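Local structure of thiamine-binding periplasmic protein (Escherichia coli, 2QRY) at residues Q142-L147 with L172-V177. The protein binds thiamine, thiamine phosphate and thiamine diphosphate with high affinity in the periplasm, as the solute-binding component of the ThiBPQ ABC transporter for thiamine import. Residues are numbered along the deposited sequence; the frame is centred on the assembly and turned at random.
Sequences QSLKEL and LWMQKV
One face of the Trp173 indole is covered by a methyl of Leu144: CD1 stands 3.8 Å from the centroid of the five-membered ring, only 9° off its normal, a CH-pi contact over the pyrrole half. At the rim of that half, Trp173 NE1 is hydrogen-bonded to Gly242 O, and the ring also meets His243 with planes at about 40°. Trp173 holds CG anti to its own backbone N (chi1 -172°), which directs the indole across to Leu144, the two side chains running antiparallel alongside one another. The same CD1 reaches Val177, 3.9 Å from its CG2, one helical turn after Trp173. The other branch, Leu144 CD2, lies 3.4 Å from SE of Met174, a selenomethionine whose chain, folded at its second and third torsions, crosses the leucine at about a right angle. Leu144 alone of its segment makes the close contacts, to Trp173, Met174 and Val177 of helix 165-178, while Phe239 touches it from a loop. Behind it, Ser143 is the N-cap of helix 144-149: its OG accepts from Glu146 N at 3.1 Å. Glu146 OE1 in turn takes Gln142 N at 2.8 Å, nearly along its C-O axis, and Glu241 receives the N-H groups of Leu144 and Lys145. The Trp173 side chain is about 14 Å from the bound thiamin phosphate. With no hydrogen bond or salt bridge between the segments, this joint between two helices of the solute-binding fold rests on apolar and CH-pi contact; directional bonds run instead to Glu241 and Gly242.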
# COMPACT_ATOMS: atom_id res chain seq x y z
N GLN A 142 -18.14 0.41 -13.64
CA GLN A 142 -18.09 -0.99 -13.25
C GLN A 142 -16.86 -1.71 -13.82
O GLN A 142 -16.76 -2.94 -13.77
CB GLN A 142 -19.38 -1.69 -13.69
CG GLN A 142 -20.61 -1.10 -13.00
CD GLN A 142 -21.92 -1.68 -13.52
OE1 GLN A 142 -22.21 -1.58 -14.71
NE2 GLN A 142 -22.71 -2.27 -12.63
N SER A 143 -15.93 -0.93 -14.34
CA SER A 143 -14.69 -1.47 -14.88
C SER A 143 -13.72 -0.30 -15.04
O SER A 143 -14.14 0.85 -15.20
CB SER A 143 -14.94 -2.15 -16.23
OG SER A 143 -15.36 -1.22 -17.21
N LEU A 144 -12.42 -0.59 -14.99
CA LEU A 144 -11.42 0.45 -15.14
C LEU A 144 -11.58 1.06 -16.52
O LEU A 144 -11.40 2.26 -16.71
CB LEU A 144 -10.01 -0.14 -15.00
CG LEU A 144 -8.91 0.75 -14.42
CD1 LEU A 144 -7.54 0.13 -14.71
CD2 LEU A 144 -8.98 2.14 -15.01
N LYS A 145 -11.95 0.21 -17.47
CA LYS A 145 -12.14 0.64 -18.86
C LYS A 145 -13.23 1.70 -18.98
O LYS A 145 -13.05 2.70 -19.68
CB LYS A 145 -12.48 -0.57 -19.73
CG LYS A 145 -12.82 -0.24 -21.18
CD LYS A 145 -12.81 -1.51 -22.03
CE LYS A 145 -13.15 -1.24 -23.48
NZ LYS A 145 -14.60 -0.99 -23.66
N GLU A 146 -14.35 1.49 -18.29
CA GLU A 146 -15.44 2.46 -18.34
C GLU A 146 -15.01 3.77 -17.69
O GLU A 146 -15.24 4.85 -18.24
CB GLU A 146 -16.67 1.90 -17.63
CG GLU A 146 -17.77 2.94 -17.46
CD GLU A 146 -19.05 2.35 -16.93
OE1 GLU A 146 -19.00 1.44 -16.07
OE2 GLU A 146 -20.13 2.81 -17.37
N LEU A 147 -14.39 3.69 -16.51
CA LEU A 147 -13.92 4.87 -15.81
C LEU A 147 -13.06 5.74 -16.72
O LEU A 147 -13.16 6.97 -16.70
CB LEU A 147 -13.13 4.47 -14.57
CG LEU A 147 -12.40 5.55 -13.76
CD1 LEU A 147 -11.93 4.99 -12.43
CD2 LEU A 147 -11.20 6.06 -14.55
N LEU A 172 0.32 0.09 -12.61
CA LEU A 172 0.42 -1.29 -13.07
C LEU A 172 -0.94 -1.88 -13.42
O LEU A 172 -1.06 -2.69 -14.34
CB LEU A 172 1.12 -2.14 -12.00
CG LEU A 172 2.48 -1.55 -11.58
CD1 LEU A 172 3.01 -2.28 -10.36
CD2 LEU A 172 3.46 -1.64 -12.75
N TRP A 173 -1.96 -1.44 -12.70
CA TRP A 173 -3.32 -1.90 -12.93
C TRP A 173 -3.74 -1.50 -14.34
O TRP A 173 -4.28 -2.30 -15.09
CB TRP A 173 -4.25 -1.29 -11.90
CG TRP A 173 -5.64 -1.83 -11.91
CD1 TRP A 173 -6.07 -2.99 -12.49
CD2 TRP A 173 -6.77 -1.28 -11.22
NE1 TRP A 173 -7.40 -3.21 -12.19
CE2 TRP A 173 -7.85 -2.17 -11.41
CE3 TRP A 173 -6.97 -0.13 -10.45
CZ2 TRP A 173 -9.11 -1.95 -10.86
CZ3 TRP A 173 -8.23 0.10 -9.90
CH2 TRP A 173 -9.29 -0.81 -10.11
N MSE A 174 -3.48 -0.24 -14.68
CA MSE A 174 -3.79 0.26 -16.01
C MSE A 174 -2.99 -0.51 -17.07
O MSE A 174 -3.50 -0.81 -18.16
CB MSE A 174 -3.45 1.75 -16.10
CG MSE A 174 -4.40 2.68 -15.35
SE MSE A 174 -6.00 3.04 -16.37
CE MSE A 174 -5.32 4.43 -17.54
N GLN A 175 -1.74 -0.82 -16.75
CA GLN A 175 -0.87 -1.54 -17.68
C GLN A 175 -1.43 -2.94 -17.97
O GLN A 175 -1.40 -3.41 -19.11
CB GLN A 175 0.54 -1.66 -17.09
CG GLN A 175 1.55 -2.23 -18.06
CD GLN A 175 1.81 -1.31 -19.23
OE1 GLN A 175 2.16 -1.76 -20.31
NE2 GLN A 175 1.67 -0.00 -19.01
N LYS A 176 -1.95 -3.59 -16.94
CA LYS A 176 -2.54 -4.91 -17.10
C LYS A 176 -3.75 -4.81 -18.03
O LYS A 176 -3.93 -5.63 -18.92
CB LYS A 176 -3.02 -5.44 -15.74
CG LYS A 176 -1.94 -6.02 -14.85
CD LYS A 176 -1.42 -7.34 -15.38
CE LYS A 176 -0.46 -7.98 -14.40
NZ LYS A 176 0.06 -9.28 -14.88
N VAL A 177 -4.56 -3.78 -17.81
CA VAL A 177 -5.78 -3.58 -18.57
C VAL A 177 -5.62 -3.06 -20.01
O VAL A 177 -6.36 -3.47 -20.90
CB VAL A 177 -6.74 -2.66 -17.77
CG1 VAL A 177 -7.99 -2.34 -18.58
CG2 VAL A 177 -7.12 -3.34 -16.46